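WbbM protein (Klebsiella pneumoniae, PDB 6U4B) is a bifunctional, trimeric O-antigen polymerase that probably transfers sugars through two glycosyltransferase modules, one of which carries a bound magnesium ion. Local coordinates at residues G210-M215 with I257-F262; V224-W229 with N263-K268. All blocks are in the same frame, centred on the assembly; numbering follows the deposited sequence.

In the fold
Both contacts lie on helix 253-272, in the DUF4422 part of the chain, and their centres are about 11 Å apart. Contact 1 sets the helix against the loop joining strands 209-210 and 216-219; contact 2 sets its next turns against helix 220-240. The junction is direct: N263 OD1 lies 2.6 Å from Y211 N, a probable hydrogen bond, and F262 CD1 packs 3.2 Å from Y226 OH. Along the chain the four segments alternate, so the two contacts interlock instead of nesting. Both are remote from the magnesium site of D406, D408 and H560, which belongs to the glycosyltransferase family 8 part.

Contact 1: G210-M215 with I257-F262; sequences GYYTNM and IAERLF
Y212 and R260 meet with their flat groups almost perpendicular, ring and guanidinium planes 89° apart. The edge of the phenol ring is directed at one face of the guanidinium: Y212 CE2 sits 3.3 Å above that plane, nearer its rim than its middle, and 3.6 Å from R260 NH2. A bend at chi2 (77°) turns the arginine chain off its helix to this position. Water 1 joins the two polar ends: it donates to Y212 OH, and the oxygen of water 1 lies 2.8 Å from R260 NE, from which it accepts. N168 also bonds the Y212 hydroxyl, and the carbonyl of H256 takes R260 NH1, so each end has a second partner.

E259 approaches from the neighbouring helix position. Its carboxylate plane stands 81° from the Y212 ring, and OE2 lies 3.5 Å from Y212 C and 3.8 Å from Y212 CB, with no direct hydrogen bond across the contact. Further along, the F262 ring presents CD2 to T213 O at 4.1 Å, while water 2 donates to T213 O and, weakly, to A258 O.

Two local turns shape the loop: Y212 centres an inverse gamma turn, and T213 OG1 accepts from M215 N at 2.9 Å. This is an ST turn following an inverse gamma turn, in a strand connection laid against a helix of an alpha/beta domain.

Contact 2: V224-W229 with N263-K268; sequences VDYSEW and NIYIIK
Y265 enters an aromatic cluster with Y226 and W229 where two helices pack at 132° between their N-to-C directions; the axes of the two short segments come within 11.3 Å. Its CG lies anti to the backbone N (chi1 176°), carrying the ring across to helix 220-240, where it supplies the largest share of the buried surface.

Y226 covers one face of the Y265 ring. The Y226 CB methylene makes a CH-pi contact 3.9 Å from the Y265 ring centroid, and Y226 CD2 stands 3.4 Å above the same ring plane, displaced toward the rim. The two phenol planes are inclined at 44°, an oblique meeting.

W229 takes the base of the tyrosine. Y265 CB lies over the indole, 4.0 Å from the centroid of its six-membered ring, a second CH-pi contact; W229 CZ3 comes nearest to Y265 CB among the indole atoms, at 3.6 Å. Y265 CD1 lies over an indole face, offset toward the rim, and the two rings are again oblique. I264 CG2 adds a looser apolar touch to W229 CZ2 at 4.5 Å.

At the far end of the ring, Y265 OH donates to D225 OD2 at 2.6 Å; the carboxylate oxygen lies at the ring edge and accepts through its anti lone pair.

Farther out, I264 is backed by Y183 and I187 of helix 180-193 and by I201 and F204 of helix 198-206, and W229 also touches V190 of helix 180-193. Y194 meets W229 obliquely. Y197 stacks on W229, and its ring also receives K268 in a cation-pi contact, while K268 NZ is paired in a salt bridge with D272 OD2.

Contact 1: G210-M215 with I257-F262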
loop_
_atom_site.group_PDB
_atom_site.type_symbol
_atom_site.label_atom_id
_atom_site.label_comp_id
_atom_site.label_asym_id
_atom_site.label_seq_id
_atom_site.Cartn_x
_atom_site.Cartn_y
_atom_site.Cartn_z
ATOM N N GLY A 210 -48.873 -37.434 -16.182
ATOM C CA GLY A 210 -48.854 -36.298 -15.283
ATOM C C GLY A 210 -48.180 -35.119 -15.942
ATOM O O GLY A 210 -47.632 -35.213 -17.045
ATOM N N TYR A 211 -48.227 -33.992 -15.237
ATOM C CA TYR A 211 -47.650 -32.744 -15.728
ATOM C C TYR A 211 -46.193 -32.682 -15.289
ATOM O O TYR A 211 -45.886 -32.300 -14.158
ATOM C CB TYR A 211 -48.439 -31.547 -15.215
ATOM C CG TYR A 211 -49.916 -31.603 -15.533
ATOM C CD1 TYR A 211 -50.840 -31.981 -14.569
ATOM C CD2 TYR A 211 -50.386 -31.276 -16.799
ATOM C CE1 TYR A 211 -52.191 -32.030 -14.854
ATOM C CE2 TYR A 211 -51.736 -31.320 -17.094
ATOM C CZ TYR A 211 -52.633 -31.700 -16.119
ATOM O OH TYR A 211 -53.980 -31.747 -16.408
ATOM N N TYR A 212 -45.286 -33.067 -16.190
ATOM C CA TYR A 212 -43.851 -33.026 -15.914
ATOM C C TYR A 212 -43.322 -31.672 -16.373
ATOM O O TYR A 212 -42.745 -31.513 -17.452
ATOM C CB TYR A 212 -43.143 -34.194 -16.588
ATOM C CG TYR A 212 -43.361 -35.489 -15.843
ATOM C CD1 TYR A 212 -44.507 -36.248 -16.048
ATOM C CD2 TYR A 212 -42.437 -35.935 -14.908
ATOM C CE1 TYR A 212 -44.716 -37.425 -15.354
ATOM C CE2 TYR A 212 -42.636 -37.109 -14.212
ATOM C CZ TYR A 212 -43.778 -37.851 -14.437
ATOM O OH TYR A 212 -43.976 -39.020 -13.743
ATOM N N THR A 213 -43.531 -30.675 -15.518
ATOM C CA THR A 213 -43.283 -29.290 -15.878
ATOM C C THR A 213 -43.239 -28.452 -14.609
ATOM O O THR A 213 -43.710 -28.870 -13.547
ATOM C CB THR A 213 -44.368 -28.759 -16.820
ATOM O OG1 THR A 213 -44.010 -27.453 -17.287
ATOM C CG2 THR A 213 -45.704 -28.682 -16.089
ATOM N N ASN A 214 -42.648 -27.266 -14.739
ATOM C CA ASN A 214 -42.791 -26.189 -13.768
ATOM C C ASN A 214 -43.389 -24.952 -14.429
ATOM O O ASN A 214 -43.259 -23.840 -13.911
ATOM C CB ASN A 214 -41.445 -25.863 -13.118
ATOM C CG ASN A 214 -40.317 -25.801 -14.126
ATOM O OD1 ASN A 214 -40.365 -26.452 -15.170
ATOM N ND2 ASN A 214 -39.292 -25.021 -13.822
ATOM N N MET A 215 -44.034 -25.141 -15.575
ATOM C CA MET A 215 -44.598 -24.059 -16.367
ATOM C C MET A 215 -46.112 -24.070 -16.186
ATOM O O MET A 215 -46.776 -25.046 -16.552
ATOM C CB MET A 215 -44.214 -24.231 -17.836
ATOM C CG MET A 215 -44.474 -23.032 -18.723
ATOM S SD MET A 215 -43.520 -23.134 -20.251
ATOM C CE MET A 215 -44.110 -24.687 -20.922
ATOM N N ILE A 257 -38.110 -33.252 -7.799
ATOM C CA ILE A 257 -39.118 -33.735 -6.861
ATOM C C ILE A 257 -40.340 -32.824 -6.876
ATOM O O ILE A 257 -41.484 -33.290 -6.808
ATOM C CB ILE A 257 -38.509 -33.866 -5.452
ATOM C CG1 ILE A 257 -37.589 -35.086 -5.391
ATOM C CG2 ILE A 257 -39.597 -33.961 -4.395
ATOM C CD1 ILE A 257 -36.917 -35.293 -4.047
ATOM N N ALA A 258 -40.119 -31.512 -6.989
ATOM C CA ALA A 258 -41.221 -30.558 -7.031
ATOM C C ALA A 258 -42.138 -30.780 -8.226
ATOM O O ALA A 258 -43.314 -30.400 -8.164
ATOM C CB ALA A 258 -40.679 -29.129 -7.054
ATOM N N GLU A 259 -41.629 -31.365 -9.314
ATOM C CA GLU A 259 -42.498 -31.679 -10.446
ATOM C C GLU A 259 -43.539 -32.723 -10.063
ATOM O O GLU A 259 -44.681 -32.683 -10.541
ATOM C CB GLU A 259 -41.667 -32.172 -11.628
ATOM C CG GLU A 259 -40.782 -31.125 -12.268
ATOM C CD GLU A 259 -40.056 -31.664 -13.485
ATOM O OE1 GLU A 259 -38.877 -31.307 -13.685
ATOM O OE2 GLU A 259 -40.663 -32.461 -14.232
ATOM N N ARG A 260 -43.158 -33.675 -9.210
ATOM C CA ARG A 260 -44.098 -34.689 -8.744
ATOM C C ARG A 260 -45.051 -34.118 -7.704
ATOM O O ARG A 260 -46.248 -34.422 -7.725
ATOM C CB ARG A 260 -43.348 -35.893 -8.165
ATOM C CG ARG A 260 -42.758 -36.839 -9.202
ATOM C CD ARG A 260 -41.486 -36.292 -9.835
ATOM N NE ARG A 260 -40.963 -37.195 -10.853
ATOM C CZ ARG A 260 -39.916 -36.923 -11.620
ATOM N NH1 ARG A 260 -39.274 -35.770 -11.484
ATOM N NH2 ARG A 260 -39.510 -37.804 -12.524
ATOM N N LEU A 261 -44.534 -33.293 -6.788
ATOM C CA LEU A 261 -45.390 -32.679 -5.778
ATOM C C LEU A 261 -46.442 -31.784 -6.419
ATOM O O LEU A 261 -47.575 -31.694 -5.928
ATOM C CB LEU A 261 -44.540 -31.889 -4.784
ATOM C CG LEU A 261 -43.554 -32.704 -3.945
ATOM C CD1 LEU A 261 -42.673 -31.788 -3.102
ATOM C CD2 LEU A 261 -44.299 -33.696 -3.063
ATOM N N PHE A 262 -46.078 -31.113 -7.514
ATOM C CA PHE A 262 -47.030 -30.304 -8.268
ATOM C C PHE A 262 -48.249 -31.129 -8.671
ATOM O O PHE A 262 -49.395 -30.687 -8.523
ATOM C CB PHE A 262 -46.323 -29.719 -9.494
ATOM C CG PHE A 262 -47.148 -28.730 -10.274
ATOM C CD1 PHE A 262 -47.715 -27.631 -9.653
ATOM C CD2 PHE A 262 -47.322 -28.884 -11.640
ATOM C CE1 PHE A 262 -48.462 -26.717 -10.376
ATOM C CE2 PHE A 262 -48.066 -27.975 -12.368
ATOM C CZ PHE A 262 -48.637 -26.891 -11.734
HETATM O O HOH W 1 -42.106 -39.427 -12.078
HETATM O O HOH W 2 -42.865 -28.091 -10.562
#

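Contact 2: V224-W229 with N263-K268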
loop_
_atom_site.group_PDB
_atom_site.type_symbol
_atom_site.label_atom_id
_atom_site.label_comp_id
_atom_site.label_asym_id
_atom_site.label_seq_id
_atom_site.Cartn_x
_atom_site.Cartn_y
_atom_site.Cartn_z
ATOM N N VAL A 224 -50.687 -18.906 -3.797
ATOM C CA VAL A 224 -50.200 -18.735 -2.431
ATOM C C VAL A 224 -50.333 -20.032 -1.646
ATOM O O VAL A 224 -49.407 -20.438 -0.932
ATOM C CB VAL A 224 -50.941 -17.577 -1.738
ATOM C CG1 VAL A 224 -50.707 -17.618 -0.233
ATOM C CG2 VAL A 224 -50.484 -16.251 -2.301
ATOM N N ASP A 225 -51.481 -20.704 -1.762
ATOM C CA ASP A 225 -51.687 -21.954 -1.038
ATOM C C ASP A 225 -50.688 -23.017 -1.482
ATOM O O ASP A 225 -50.089 -23.711 -0.651
ATOM C CB ASP A 225 -53.119 -22.446 -1.237
ATOM C CG ASP A 225 -53.409 -23.712 -0.456
ATOM O OD1 ASP A 225 -53.630 -23.617 0.770
ATOM O OD2 ASP A 225 -53.404 -24.804 -1.064
ATOM N N TYR A 226 -50.494 -23.155 -2.795
ATOM C CA TYR A 226 -49.526 -24.123 -3.301
ATOM C C TYR A 226 -48.109 -23.767 -2.865
ATOM O O TYR A 226 -47.300 -24.656 -2.570
ATOM C CB TYR A 226 -49.623 -24.208 -4.825
ATOM C CG TYR A 226 -48.548 -25.053 -5.468
ATOM C CD1 TYR A 226 -47.706 -24.519 -6.436
ATOM C CD2 TYR A 226 -48.367 -26.381 -5.101
ATOM C CE1 TYR A 226 -46.717 -25.285 -7.028
ATOM C CE2 TYR A 226 -47.381 -27.157 -5.685
ATOM C CZ TYR A 226 -46.558 -26.603 -6.648
ATOM O OH TYR A 226 -45.574 -27.368 -7.233
ATOM N N SER A 227 -47.791 -22.470 -2.811
ATOM C CA SER A 227 -46.457 -22.049 -2.394
ATOM C C SER A 227 -46.191 -22.422 -0.940
ATOM O O SER A 227 -45.152 -23.013 -0.621
ATOM C CB SER A 227 -46.292 -20.542 -2.602
ATOM O OG SER A 227 -46.468 -20.193 -3.965
ATOM N N GLU A 228 -47.118 -22.078 -0.042
ATOM C CA GLU A 228 -46.952 -22.435 1.364
ATOM C C GLU A 228 -46.855 -23.944 1.536
ATOM O O GLU A 228 -46.067 -24.436 2.352
ATOM C CB GLU A 228 -48.113 -21.876 2.189
ATOM C CG GLU A 228 -48.139 -20.359 2.294
ATOM C CD GLU A 228 -49.427 -19.843 2.909
ATOM O OE1 GLU A 228 -50.397 -20.626 3.006
ATOM O OE2 GLU A 228 -49.472 -18.656 3.294
ATOM N N TRP A 229 -47.638 -24.692 0.759
ATOM C CA TRP A 229 -47.626 -26.147 0.852
ATOM C C TRP A 229 -46.327 -26.723 0.301
ATOM O O TRP A 229 -45.675 -27.547 0.955
ATOM C CB TRP A 229 -48.838 -26.712 0.108
ATOM C CG TRP A 229 -48.923 -28.209 0.058
ATOM C CD1 TRP A 229 -49.505 -29.030 0.980
ATOM C CD2 TRP A 229 -48.438 -29.060 -0.987
ATOM N NE1 TRP A 229 -49.401 -30.340 0.582
ATOM C CE2 TRP A 229 -48.752 -30.386 -0.624
ATOM C CE3 TRP A 229 -47.764 -28.832 -2.192
ATOM C CZ2 TRP A 229 -48.414 -31.479 -1.422
ATOM C CZ3 TRP A 229 -47.428 -29.917 -2.981
ATOM C CH2 TRP A 229 -47.753 -31.224 -2.593
ATOM N N ASN A 263 -48.015 -32.346 -9.167
ATOM C CA ASN A 263 -49.116 -33.223 -9.557
ATOM C C ASN A 263 -49.914 -33.693 -8.348
ATOM O O ASN A 263 -51.149 -33.728 -8.391
ATOM C CB ASN A 263 -48.575 -34.422 -10.333
ATOM C CG ASN A 263 -48.120 -34.056 -11.729
ATOM O OD1 ASN A 263 -48.891 -34.147 -12.687
ATOM N ND2 ASN A 263 -46.866 -33.641 -11.856
ATOM N N ILE A 264 -49.226 -34.079 -7.269
ATOM C CA ILE A 264 -49.918 -34.517 -6.059
ATOM C C ILE A 264 -50.833 -33.415 -5.542
ATOM O O ILE A 264 -51.965 -33.675 -5.113
ATOM C CB ILE A 264 -48.895 -34.956 -4.994
ATOM C CG1 ILE A 264 -48.135 -36.201 -5.468
ATOM C CG2 ILE A 264 -49.577 -35.206 -3.658
ATOM C CD1 ILE A 264 -46.978 -36.590 -4.573
ATOM N N TYR A 265 -50.367 -32.164 -5.598
ATOM C CA TYR A 265 -51.170 -31.045 -5.121
ATOM C C TYR A 265 -52.398 -30.822 -5.996
ATOM O O TYR A 265 -53.498 -30.594 -5.481
ATOM C CB TYR A 265 -50.314 -29.778 -5.062
ATOM C CG TYR A 265 -51.080 -28.536 -4.666
ATOM C CD1 TYR A 265 -51.308 -28.232 -3.330
ATOM C CD2 TYR A 265 -51.573 -27.666 -5.629
ATOM C CE1 TYR A 265 -52.009 -27.097 -2.966
ATOM C CE2 TYR A 265 -52.275 -26.531 -5.274
ATOM C CZ TYR A 265 -52.490 -26.250 -3.944
ATOM O OH TYR A 265 -53.187 -25.116 -3.593
ATOM N N ILE A 266 -52.230 -30.877 -7.321
ATOM C CA ILE A 266 -53.355 -30.654 -8.223
ATOM C C ILE A 266 -54.390 -31.761 -8.077
ATOM O O ILE A 266 -55.597 -31.496 -8.029
ATOM C CB ILE A 266 -52.860 -30.533 -9.677
ATOM C CG1 ILE A 266 -52.090 -29.228 -9.876
ATOM C CG2 ILE A 266 -54.027 -30.620 -10.655
ATOM C CD1 ILE A 266 -51.555 -29.045 -11.276
ATOM N N ILE A 267 -53.937 -33.015 -7.997
ATOM C CA ILE A 267 -54.862 -34.140 -7.882
ATOM C C ILE A 267 -55.691 -34.019 -6.610
ATOM O O ILE A 267 -56.888 -34.333 -6.599
ATOM C CB ILE A 267 -54.085 -35.469 -7.940
ATOM C CG1 ILE A 267 -53.531 -35.695 -9.350
ATOM C CG2 ILE A 267 -54.965 -36.638 -7.508
ATOM C CD1 ILE A 267 -52.641 -36.906 -9.467
ATOM N N LYS A 268 -55.077 -33.542 -5.526
ATOM C CA LYS A 268 -55.813 -33.329 -4.284
ATOM C C LYS A 268 -56.898 -32.273 -4.456
ATOM O O LYS A 268 -58.004 -32.415 -3.920
ATOM C CB LYS A 268 -54.839 -32.933 -3.174
ATOM C CG LYS A 268 -55.481 -32.337 -1.932
ATOM C CD LYS A 268 -56.289 -33.363 -1.165
ATOM C CE LYS A 268 -56.593 -32.863 0.236
ATOM N NZ LYS A 268 -57.079 -31.456 0.226
#